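Local coordinates for protein peptide ABC transporter permease (Staphylococcus hominis, PDB 6EXS) that probably imports peptides and peptide-conjugated thioalcohol malodour precursors across the membrane, as a member of the POT family within the major facilitator superfamily, at residues 4-9 with 137-142; 58-63 with 306-311; 131-136 with 152-157; 298-303 with 446-451. One frame throughout, in Å; residues are numbered along the deposited sequence.

Contact 1 (4-9 with 137-142); sequences QSIPQK and GRLYPE
I6 and Q8 of the N-terminal tail reach across to L139 and P141, in the connection between helix 110-137 and helix 147-174. This is a tail-to-loop contact at one end of the major facilitator fold, on the side that is probably cytoplasmic by the topology of the family, and the connection opens with a type I beta turn from G137 to Y140. Early in the tail, S5 turns its hydroxyl to S206 rather than to the turn. I6 then makes the apolar half of the contact. Its CG1 lies between the backbone N and the carbonyl carbon (chi1 62°), and the extended chain beyond it brings CD1 to 4.1 Å from CD2 of L139 and to 3.4 Å from the L139 carbonyl O. P7 carries the chain onward, its ring against R16 of helix 16-44. Q8 supplies the polar half. Its chain bends at chi2, and the carboxamide is thereby swung toward the turn, while the backbone O of Q8 accepts a hydrogen bond from R146. The two ends of the amide do different work: OE1 lies 3.4 Å from CD of P141, a van der Waals approach, whereas NE2 donates to the L139 carbonyl O at 3.1 Å, with an N-H...O angle of 169° and the acceptor close to the amide plane.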
# COMPACT_ATOMS: atom_id res chain seq x y z
N GLN A 4 -6.92 32.17 1.31
CA GLN A 4 -6.69 33.49 0.71
C GLN A 4 -5.48 33.48 -0.24
O GLN A 4 -5.49 34.19 -1.25
CB GLN A 4 -6.49 34.56 1.80
CG GLN A 4 -7.77 34.97 2.52
CD GLN A 4 -7.53 36.13 3.46
OE1 GLN A 4 -7.62 37.30 3.07
NE2 GLN A 4 -7.20 35.84 4.71
N SER A 5 -4.46 32.68 0.09
CA SER A 5 -3.21 32.55 -0.66
C SER A 5 -3.25 31.53 -1.82
O SER A 5 -2.23 31.36 -2.51
CB SER A 5 -2.07 32.21 0.30
OG SER A 5 -2.28 30.96 0.93
N ILE A 6 -4.39 30.83 -2.04
CA ILE A 6 -4.46 29.78 -3.06
C ILE A 6 -5.63 29.90 -4.05
O ILE A 6 -6.76 30.18 -3.64
CB ILE A 6 -4.45 28.35 -2.41
CG1 ILE A 6 -5.67 28.09 -1.48
CG2 ILE A 6 -3.15 28.11 -1.68
CD1 ILE A 6 -5.82 26.68 -0.99
N PRO A 7 -5.37 29.61 -5.36
CA PRO A 7 -6.47 29.63 -6.35
C PRO A 7 -7.49 28.53 -6.03
O PRO A 7 -7.10 27.43 -5.66
CB PRO A 7 -5.76 29.41 -7.69
CG PRO A 7 -4.48 28.78 -7.36
CD PRO A 7 -4.09 29.26 -6.00
N GLN A 8 -8.79 28.87 -6.11
CA GLN A 8 -9.88 27.96 -5.75
C GLN A 8 -10.45 27.17 -6.94
O GLN A 8 -11.29 26.30 -6.74
CB GLN A 8 -10.99 28.70 -4.98
CG GLN A 8 -10.68 28.83 -3.48
CD GLN A 8 -10.45 27.51 -2.77
OE1 GLN A 8 -11.30 26.60 -2.78
NE2 GLN A 8 -9.27 27.35 -2.18
N LYS A 9 -9.96 27.46 -8.15
CA LYS A 9 -10.32 26.75 -9.38
C LYS A 9 -9.01 26.53 -10.19
O LYS A 9 -7.92 26.81 -9.67
CB LYS A 9 -11.37 27.55 -10.19
CG LYS A 9 -12.76 27.63 -9.54
CD LYS A 9 -13.62 26.37 -9.74
CE LYS A 9 -15.04 26.56 -9.26
NZ LYS A 9 -15.95 25.50 -9.77
N GLY A 137 -6.44 17.84 0.87
CA GLY A 137 -7.63 18.18 1.64
C GLY A 137 -7.64 19.59 2.22
O GLY A 137 -8.71 20.18 2.36
N ARG A 138 -6.44 20.15 2.52
CA ARG A 138 -6.30 21.49 3.09
C ARG A 138 -6.36 22.62 2.02
O ARG A 138 -6.30 23.81 2.36
CB ARG A 138 -5.06 21.60 4.00
CG ARG A 138 -5.23 20.80 5.30
CD ARG A 138 -4.80 21.56 6.55
NE ARG A 138 -3.86 20.78 7.36
CZ ARG A 138 -4.21 19.96 8.34
NH1 ARG A 138 -5.49 19.79 8.66
NH2 ARG A 138 -3.28 19.29 9.02
N LEU A 139 -6.56 22.24 0.75
CA LEU A 139 -6.74 23.13 -0.39
C LEU A 139 -8.20 23.59 -0.46
O LEU A 139 -8.49 24.57 -1.15
CB LEU A 139 -6.42 22.41 -1.72
CG LEU A 139 -5.00 21.96 -2.04
CD1 LEU A 139 -4.96 21.32 -3.40
CD2 LEU A 139 -4.02 23.13 -1.99
N TYR A 140 -9.11 22.86 0.22
CA TYR A 140 -10.56 23.12 0.26
C TYR A 140 -10.99 23.81 1.56
O TYR A 140 -10.70 23.29 2.64
CB TYR A 140 -11.37 21.82 0.09
CG TYR A 140 -11.11 21.10 -1.21
CD1 TYR A 140 -10.07 20.18 -1.33
CD2 TYR A 140 -11.89 21.35 -2.34
CE1 TYR A 140 -9.79 19.55 -2.54
CE2 TYR A 140 -11.64 20.70 -3.55
CZ TYR A 140 -10.58 19.81 -3.64
OH TYR A 140 -10.32 19.17 -4.82
N PRO A 141 -11.78 24.91 1.49
CA PRO A 141 -12.29 25.54 2.73
C PRO A 141 -13.15 24.59 3.57
O PRO A 141 -13.57 23.54 3.07
CB PRO A 141 -13.10 26.73 2.21
CG PRO A 141 -12.58 26.98 0.84
CD PRO A 141 -12.24 25.64 0.30
N GLU A 142 -13.40 24.94 4.85
CA GLU A 142 -14.14 24.13 5.84
C GLU A 142 -15.44 23.48 5.30
O GLU A 142 -15.55 22.25 5.35
CB GLU A 142 -14.41 24.90 7.15
CG GLU A 142 -14.96 26.32 7.01
CD GLU A 142 -15.49 27.00 8.26
OE1 GLU A 142 -16.35 27.90 8.12
OE2 GLU A 142 -15.04 26.66 9.38

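Contact 2 (58-63 with 306-311). With C3H (2-[[(2~{R})-2-azanyl-3-[(3~{S})-3-methyl-1-oxidanyl-hexan-3-yl]sulfanyl-propanoyl]amino]ethanoic acid), chain O.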
# COMPACT_ATOMS: atom_id res chain seq x y z
N THR A 58 12.76 -16.04 0.20
CA THR A 58 13.34 -14.81 0.78
C THR A 58 12.95 -13.58 -0.05
O THR A 58 12.58 -12.57 0.55
CB THR A 58 14.85 -14.96 0.99
OG1 THR A 58 15.07 -16.15 1.75
CG2 THR A 58 15.45 -13.78 1.73
N ALA A 59 12.97 -13.68 -1.39
CA ALA A 59 12.58 -12.61 -2.32
C ALA A 59 11.09 -12.23 -2.12
O ALA A 59 10.73 -11.06 -2.21
CB ALA A 59 12.83 -13.05 -3.76
N MET A 60 10.24 -13.25 -1.86
CA MET A 60 8.80 -13.14 -1.61
C MET A 60 8.56 -12.44 -0.27
O MET A 60 7.77 -11.51 -0.21
CB MET A 60 8.15 -14.54 -1.62
CG MET A 60 8.05 -15.18 -3.01
SD MET A 60 6.78 -16.48 -3.11
CE MET A 60 7.59 -17.81 -2.30
N SER A 61 9.27 -12.87 0.78
CA SER A 61 9.24 -12.29 2.13
C SER A 61 9.61 -10.79 2.10
O SER A 61 8.86 -9.98 2.66
CB SER A 61 10.15 -13.06 3.07
OG SER A 61 10.12 -12.47 4.36
N ILE A 62 10.74 -10.42 1.42
CA ILE A 62 11.22 -9.04 1.24
C ILE A 62 10.11 -8.11 0.68
O ILE A 62 9.88 -7.04 1.24
CB ILE A 62 12.55 -8.98 0.42
CG1 ILE A 62 13.73 -9.58 1.22
CG2 ILE A 62 12.87 -7.54 -0.05
CD1 ILE A 62 14.94 -10.10 0.42
N MET A 63 9.41 -8.55 -0.40
CA MET A 63 8.31 -7.81 -1.04
C MET A 63 7.22 -7.36 -0.04
O MET A 63 6.81 -6.19 -0.05
CB MET A 63 7.70 -8.62 -2.20
CG MET A 63 8.60 -8.73 -3.41
SD MET A 63 8.94 -7.16 -4.26
CE MET A 63 7.45 -6.98 -5.23
N SER A 306 1.41 -9.52 -5.79
CA SER A 306 2.68 -8.87 -6.15
C SER A 306 3.90 -9.77 -5.97
O SER A 306 4.95 -9.44 -6.49
CB SER A 306 2.87 -7.58 -5.35
OG SER A 306 2.84 -7.82 -3.95
N ASN A 307 3.76 -10.89 -5.22
CA ASN A 307 4.89 -11.79 -4.94
C ASN A 307 4.57 -13.30 -5.00
O ASN A 307 5.50 -14.09 -5.09
CB ASN A 307 5.52 -11.44 -3.58
CG ASN A 307 4.61 -11.59 -2.38
OD1 ASN A 307 3.38 -11.54 -2.46
ND2 ASN A 307 5.20 -11.74 -1.22
N VAL A 308 3.29 -13.69 -4.92
CA VAL A 308 2.88 -15.10 -4.89
C VAL A 308 2.13 -15.53 -6.18
O VAL A 308 2.56 -16.49 -6.83
CB VAL A 308 2.07 -15.43 -3.59
CG1 VAL A 308 1.51 -16.85 -3.61
CG2 VAL A 308 2.92 -15.20 -2.34
N LEU A 309 1.02 -14.84 -6.51
CA LEU A 309 0.18 -15.18 -7.67
C LEU A 309 0.89 -15.01 -9.03
O LEU A 309 0.67 -15.83 -9.93
CB LEU A 309 -1.15 -14.41 -7.62
CG LEU A 309 -2.33 -14.98 -8.43
CD1 LEU A 309 -2.62 -16.45 -8.07
CD2 LEU A 309 -3.58 -14.11 -8.25
N ASN A 310 1.75 -13.97 -9.16
CA ASN A 310 2.53 -13.67 -10.36
C ASN A 310 3.65 -14.71 -10.68
O ASN A 310 3.82 -15.06 -11.85
CB ASN A 310 3.10 -12.24 -10.30
CG ASN A 310 3.88 -11.88 -9.06
OD1 ASN A 310 3.78 -12.52 -8.01
ND2 ASN A 310 4.64 -10.80 -9.14
N ILE A 311 4.40 -15.18 -9.64
CA ILE A 311 5.45 -16.21 -9.78
C ILE A 311 4.77 -17.54 -10.15
O ILE A 311 5.30 -18.28 -10.98
CB ILE A 311 6.35 -16.34 -8.53
CG1 ILE A 311 7.07 -15.02 -8.18
CG2 ILE A 311 7.37 -17.49 -8.70
CD1 ILE A 311 7.94 -15.08 -6.88
O2 C3H O . -2.20 1.45 -5.52
C11 C3H O . -3.13 1.05 -6.11
O3 C3H O . -4.35 1.31 -5.78
C10 C3H O . -3.08 0.12 -7.29
N1 C3H O . -1.92 -0.74 -7.29
C9 C3H O . -1.92 -1.90 -6.64
O1 C3H O . -2.29 -2.01 -5.48
C8 C3H O . -1.47 -3.12 -7.37
N C3H O . -0.76 -2.72 -8.58
C7 C3H O . -0.53 -3.95 -6.51
S C3H O . -1.21 -5.43 -5.71
C3 C3H O . -1.68 -6.73 -6.97
C4 C3H O . -0.39 -7.20 -7.60
C5 C3H O . -2.70 -6.09 -7.93
C6 C3H O . -3.07 -6.88 -9.17
O C3H O . -2.73 -6.22 -10.34
C2 C3H O . -2.38 -7.91 -6.30
C1 C3H O . -3.81 -8.16 -6.73
C C3H O . -4.40 -9.35 -6.03
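M60 and N307 meet where helix 56-72 runs past the bend that leads into helix 309-316, and the side chain of M60 can be followed atom by atom across the contact. Its CB sits 4.1 Å from ND2 of N307. The next atom, M60 CG, has two neighbours on the same side: it lies 3.9 Å from CD1 of I311 and also touches the carbonyl O of N307. SD stays beside that carbonyl O, 3.4 Å from the N307 O, and lies 4.1 Å from CG2 of V308, whose side chain it crosses at about a right angle. The chain, extended up to SD, bends at its last torsion (chi3 -76°). This buried contact of the major facilitator fold joins an early helix to a late part of the chain and, by family topology, lies toward the outer side of the membrane, consistent with a closed outer gate. N307 returns the contact with a hydrogen bond from ND2 to the M60 carbonyl O (2.8 Å, N-H...O angle 150°). The donor stands above the carbonyl plane, about 42° out of it. One helical turn on, M63 slides past N307 in the opposite direction, CB to CB at 3.8 Å. The doubly bent chain of M63 brings its CE to 3.7 Å from the carbonyl O of S306, a residue of the ligand pocket whose hydroxyl is bonded to the E303 carbonyl O.

Contact 3 (131-136 with 152-157); sequences NISNIV and VIFYMS. With OLC ((2R)-2,3-dihydroxypropyl (9Z)-octadec-9-enoate), chain L.
A pair of consecutive, roughly antiparallel transmembrane helices, 110-137 and 147-174, is joined here through F154, which points its ring at I132 and V136. The short segments diverge from strict antiparallel, with 148° between their directions, and their axes stay 11.5 Å apart, a spacing bridged by the aromatic ring. With chi1 at 176°, the F154 ring extends toward helix 110-137. V136 lies over one face: its CG2 is 3.9 Å from the centroid of the F154 ring and 21° off the normal, a CH-pi contact offset toward the CD1 and CE1 side. I132 reaches the far end of the ring, with CG1 3.9 Å from CZ of F154. The hairpin belongs to the helical bundle of the major facilitator fold, and the F154 side chain also touches E25 of helix 16-44, the first glutamate of the ExxER motif that marks POT transporters. Y155, the next residue, lies beside F154 with CD2 of F154 over one face of its ring, and its OH comes within 2.9 Å of OG of S133, a close polar pair between the two helices. On the same helix, S157 OG donates to the F154 carbonyl O at 2.6 Å, nearly in line with the C=O bond. Turned from the partner helix, M156 meets a bound monoolein, its CE 3.4 Å from the lipid ester O19, with I153 CD1 near the lipid's glycerol end.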
# COMPACT_ATOMS: atom_id res chain seq x y z
N ASN A 131 1.42 12.99 3.95
CA ASN A 131 1.54 14.43 3.92
C ASN A 131 1.05 15.08 2.63
O ASN A 131 0.43 16.14 2.73
CB ASN A 131 2.95 14.83 4.29
CG ASN A 131 3.15 14.53 5.76
OD1 ASN A 131 2.23 14.71 6.58
ND2 ASN A 131 4.27 13.94 6.12
N ILE A 132 1.23 14.42 1.47
CA ILE A 132 0.70 14.90 0.18
C ILE A 132 -0.85 14.87 0.23
O ILE A 132 -1.49 15.80 -0.27
CB ILE A 132 1.29 14.15 -1.06
CG1 ILE A 132 0.82 14.78 -2.40
CG2 ILE A 132 1.03 12.64 -1.02
CD1 ILE A 132 1.80 14.73 -3.58
N SER A 133 -1.42 13.83 0.88
CA SER A 133 -2.86 13.59 1.04
C SER A 133 -3.48 14.69 1.87
O SER A 133 -4.55 15.20 1.53
CB SER A 133 -3.09 12.24 1.71
OG SER A 133 -3.87 11.39 0.88
N ASN A 134 -2.78 15.06 2.95
CA ASN A 134 -3.15 16.11 3.88
C ASN A 134 -3.24 17.47 3.16
O ASN A 134 -4.25 18.17 3.32
CB ASN A 134 -2.14 16.15 5.01
CG ASN A 134 -2.60 16.94 6.19
OD1 ASN A 134 -2.64 18.17 6.15
ND2 ASN A 134 -2.96 16.26 7.26
N ILE A 135 -2.21 17.81 2.35
CA ILE A 135 -2.14 19.06 1.56
C ILE A 135 -3.36 19.19 0.64
O ILE A 135 -4.00 20.23 0.65
CB ILE A 135 -0.78 19.23 0.81
CG1 ILE A 135 0.38 19.42 1.82
CG2 ILE A 135 -0.82 20.40 -0.19
CD1 ILE A 135 1.79 19.07 1.28
N VAL A 136 -3.69 18.10 -0.08
CA VAL A 136 -4.85 17.98 -1.00
C VAL A 136 -6.16 18.42 -0.30
O VAL A 136 -6.86 19.29 -0.82
CB VAL A 136 -4.94 16.56 -1.61
CG1 VAL A 136 -6.28 16.34 -2.32
CG2 VAL A 136 -3.78 16.28 -2.56
N VAL A 152 -11.13 11.69 -5.19
CA VAL A 152 -11.41 10.71 -6.25
C VAL A 152 -10.47 10.98 -7.45
O VAL A 152 -9.83 10.05 -7.93
CB VAL A 152 -12.91 10.70 -6.65
CG1 VAL A 152 -13.13 9.98 -7.99
CG2 VAL A 152 -13.77 10.07 -5.55
N ILE A 153 -10.33 12.27 -7.86
CA ILE A 153 -9.41 12.71 -8.92
C ILE A 153 -7.95 12.42 -8.48
O ILE A 153 -7.22 11.80 -9.24
CB ILE A 153 -9.63 14.20 -9.32
CG1 ILE A 153 -11.02 14.39 -9.96
CG2 ILE A 153 -8.51 14.75 -10.23
CD1 ILE A 153 -11.58 15.78 -9.82
N PHE A 154 -7.56 12.85 -7.26
CA PHE A 154 -6.19 12.63 -6.77
C PHE A 154 -5.76 11.15 -6.82
O PHE A 154 -4.64 10.86 -7.22
CB PHE A 154 -6.00 13.22 -5.36
CG PHE A 154 -4.65 12.96 -4.72
CD1 PHE A 154 -3.52 13.66 -5.13
CD2 PHE A 154 -4.51 12.02 -3.72
CE1 PHE A 154 -2.28 13.41 -4.55
CE2 PHE A 154 -3.26 11.77 -3.14
CZ PHE A 154 -2.16 12.48 -3.54
N TYR A 155 -6.66 10.23 -6.43
CA TYR A 155 -6.34 8.82 -6.41
C TYR A 155 -6.35 8.17 -7.81
O TYR A 155 -5.87 7.04 -7.94
CB TYR A 155 -7.20 8.06 -5.39
CG TYR A 155 -6.91 8.51 -3.98
CD1 TYR A 155 -5.67 8.29 -3.39
CD2 TYR A 155 -7.88 9.15 -3.22
CE1 TYR A 155 -5.39 8.73 -2.09
CE2 TYR A 155 -7.62 9.59 -1.92
CZ TYR A 155 -6.37 9.38 -1.36
OH TYR A 155 -6.13 9.81 -0.08
N MET A 156 -6.80 8.91 -8.86
CA MET A 156 -6.75 8.45 -10.25
C MET A 156 -5.31 8.46 -10.73
O MET A 156 -4.92 7.61 -11.52
CB MET A 156 -7.59 9.33 -11.17
CG MET A 156 -9.07 9.01 -11.13
SD MET A 156 -10.05 10.08 -12.22
CE MET A 156 -9.47 9.49 -13.86
N SER A 157 -4.51 9.43 -10.23
CA SER A 157 -3.08 9.56 -10.54
C SER A 157 -2.32 8.34 -10.03
O SER A 157 -1.39 7.88 -10.70
CB SER A 157 -2.51 10.85 -9.95
OG SER A 157 -2.42 10.87 -8.53
C24 OLC L . -12.26 15.32 -14.26
C5 OLC L . -5.17 12.95 -18.00
C4 OLC L . -6.30 13.57 -17.20
C3 OLC L . -5.94 13.84 -15.75
C2 OLC L . -7.01 14.58 -14.97
C21 OLC L . -10.58 13.61 -15.01
C1 OLC L . -8.22 13.76 -14.63
C22 OLC L . -11.43 14.12 -13.86
O19 OLC L . -8.19 12.67 -14.11
O25 OLC L . -13.17 15.67 -13.23
O23 OLC L . -12.28 13.07 -13.42
O20 OLC L . -9.35 14.38 -15.00

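Contact 4 (298-303 with 446-451); sequences FWSIQE and AINGTL. With C3H (2-[[(2~{R})-2-azanyl-3-[(3~{S})-3-methyl-1-oxidanyl-hexan-3-yl]sulfanyl-propanoyl]amino]ethanoic acid), chain O.
Helix 298-302 and helix 446-451 pass at about 50°, their axes 9.8 Å apart, and come nearest at S300 and N448, where a polar grip joins them. The carboxamide of N448 takes hold of S300 with both of its ends. ND2 donates to the S300 carbonyl O (3.0 Å, N-H...O angle 145°), in the carbonyl plane and on a lone pair, while OD1 accepts from S300 OG at 2.9 Å. With OG anti to the backbone N of S300 (chi1 172°), one amide spans hydroxyl and carbonyl together. Apolar atoms close around the pair: CD2 of L451 lies 3.8 Å from S300 OG, and CB of E303 is 4.0 Å from N448 ND2. E303 itself turns its carboxylate aside, where OE2 is hydrogen-bonded to N441. Q302, on another side of the same helix, faces the pocket in the core of the major facilitator fold and sets NE2 3.3 Å from the sulfur of the bound peptide conjugate. N448 OD1 also accepts from Q304, and ND2 has a weak bond to Q445. With S300 occupying both ends of the amide and these further partners beside it, the flip state of N448 is well determined, and the helix that carries the ligand-contacting Q302 is tied to helix 430-451 by directional bonds rather than by apolar packing alone.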
# COMPACT_ATOMS: atom_id res chain seq x y z
N PHE A 298 -8.54 -9.39 3.73
CA PHE A 298 -8.64 -8.95 2.33
C PHE A 298 -7.26 -8.58 1.76
O PHE A 298 -6.90 -9.07 0.69
CB PHE A 298 -9.62 -7.77 2.14
CG PHE A 298 -9.59 -7.31 0.70
CD1 PHE A 298 -10.35 -7.95 -0.27
CD2 PHE A 298 -8.69 -6.33 0.29
CE1 PHE A 298 -10.24 -7.60 -1.61
CE2 PHE A 298 -8.58 -5.99 -1.05
CZ PHE A 298 -9.34 -6.63 -1.99
N TRP A 299 -6.51 -7.69 2.46
CA TRP A 299 -5.19 -7.23 2.02
C TRP A 299 -4.14 -8.32 2.07
O TRP A 299 -3.19 -8.24 1.30
CB TRP A 299 -4.72 -5.97 2.75
CG TRP A 299 -5.60 -4.79 2.52
CD1 TRP A 299 -6.37 -4.15 3.45
CD2 TRP A 299 -5.88 -4.15 1.27
NE1 TRP A 299 -7.08 -3.13 2.86
CE2 TRP A 299 -6.79 -3.11 1.52
CE3 TRP A 299 -5.38 -4.32 -0.04
CZ2 TRP A 299 -7.26 -2.26 0.51
CZ3 TRP A 299 -5.85 -3.49 -1.04
CH2 TRP A 299 -6.78 -2.48 -0.77
N SER A 300 -4.31 -9.36 2.91
CA SER A 300 -3.35 -10.48 2.96
C SER A 300 -3.33 -11.18 1.60
O SER A 300 -2.27 -11.30 0.99
CB SER A 300 -3.69 -11.45 4.09
OG SER A 300 -2.88 -12.61 4.04
N ILE A 301 -4.53 -11.55 1.10
CA ILE A 301 -4.74 -12.20 -0.19
C ILE A 301 -4.44 -11.22 -1.33
O ILE A 301 -3.65 -11.56 -2.21
CB ILE A 301 -6.13 -12.87 -0.29
CG1 ILE A 301 -6.18 -14.09 0.68
CG2 ILE A 301 -6.43 -13.30 -1.75
CD1 ILE A 301 -7.54 -14.76 0.84
N GLN A 302 -5.00 -9.99 -1.27
CA GLN A 302 -4.75 -8.97 -2.29
C GLN A 302 -3.25 -8.61 -2.48
O GLN A 302 -2.77 -8.61 -3.61
CB GLN A 302 -5.59 -7.71 -2.02
CG GLN A 302 -5.75 -6.79 -3.23
CD GLN A 302 -4.56 -5.90 -3.50
OE1 GLN A 302 -3.79 -5.53 -2.62
NE2 GLN A 302 -4.39 -5.52 -4.74
N GLU A 303 -2.52 -8.32 -1.40
CA GLU A 303 -1.10 -7.96 -1.51
C GLU A 303 -0.19 -9.13 -1.92
O GLU A 303 1.00 -8.91 -2.20
CB GLU A 303 -0.59 -7.28 -0.23
CG GLU A 303 -1.19 -5.90 0.03
CD GLU A 303 -0.63 -4.75 -0.78
OE1 GLU A 303 0.17 -4.99 -1.71
OE2 GLU A 303 -1.00 -3.59 -0.47
N ALA A 446 2.70 -7.51 6.95
CA ALA A 446 3.58 -7.97 8.03
C ALA A 446 3.41 -9.47 8.27
O ALA A 446 4.40 -10.16 8.48
CB ALA A 446 3.31 -7.21 9.31
N ILE A 447 2.15 -9.98 8.23
CA ILE A 447 1.84 -11.41 8.37
C ILE A 447 2.35 -12.13 7.09
O ILE A 447 2.97 -13.19 7.19
CB ILE A 447 0.32 -11.68 8.63
CG1 ILE A 447 -0.28 -10.82 9.80
CG2 ILE A 447 0.02 -13.16 8.84
CD1 ILE A 447 0.42 -10.80 11.16
N ASN A 448 2.10 -11.53 5.91
CA ASN A 448 2.52 -12.05 4.60
C ASN A 448 4.02 -12.40 4.51
O ASN A 448 4.35 -13.41 3.89
CB ASN A 448 2.12 -11.11 3.47
CG ASN A 448 0.68 -11.19 3.09
OD1 ASN A 448 -0.04 -12.11 3.49
ND2 ASN A 448 0.21 -10.22 2.31
N GLY A 449 4.87 -11.58 5.15
CA GLY A 449 6.32 -11.74 5.19
C GLY A 449 6.79 -13.05 5.81
O GLY A 449 7.87 -13.54 5.47
N THR A 450 5.97 -13.62 6.72
CA THR A 450 6.23 -14.89 7.41
C THR A 450 5.37 -16.01 6.80
O THR A 450 5.84 -17.14 6.67
CB THR A 450 6.01 -14.70 8.91
OG1 THR A 450 6.82 -13.62 9.35
CG2 THR A 450 6.35 -15.95 9.73
N LEU A 451 4.12 -15.67 6.41
CA LEU A 451 3.12 -16.56 5.80
C LEU A 451 3.63 -17.23 4.52
O LEU A 451 3.35 -18.41 4.31
CB LEU A 451 1.85 -15.73 5.48
CG LEU A 451 0.49 -16.43 5.46
CD1 LEU A 451 0.15 -17.07 6.81
CD2 LEU A 451 -0.61 -15.43 5.10
O2 C3H O . -2.20 1.45 -5.52
C11 C3H O . -3.13 1.05 -6.11
O3 C3H O . -4.35 1.31 -5.78
C10 C3H O . -3.08 0.12 -7.29
N1 C3H O . -1.92 -0.74 -7.29
C9 C3H O . -1.92 -1.90 -6.64
O1 C3H O . -2.29 -2.01 -5.48
C8 C3H O . -1.47 -3.12 -7.37
N C3H O . -0.76 -2.72 -8.58
C7 C3H O . -0.53 -3.95 -6.51
S C3H O . -1.21 -5.43 -5.71
C3 C3H O . -1.68 -6.73 -6.97
C4 C3H O . -0.39 -7.20 -7.60
C5 C3H O . -2.70 -6.09 -7.93
C6 C3H O . -3.07 -6.88 -9.17
O C3H O . -2.73 -6.22 -10.34
C2 C3H O . -2.38 -7.91 -6.30
C1 C3H O . -3.81 -8.16 -6.73
C C3H O . -4.40 -9.35 -6.03

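Overall arrangement
The four contacts fall into two groups on opposite sides of the chain's centre. Contacts 1 and 3 adjoin in sequence, since 131-136 runs directly into 137-142, and their centres lie 14 Å apart. Contacts 2 and 4 are closer still, about 10 Å between centres, and are joined by S61 OG and the G449 carbonyl O at 2.7 Å, a probable hydrogen bond. Both also touch the bound peptide conjugate, through S306 and Q302. The side chain of Y155 in contact 3 is about 7 Å from the same ligand, whereas the nearest atoms of contacts 3 and 4 remain about 11 Å apart. Contact 1 is the most remote, its centre 42 Å from that of contact 2.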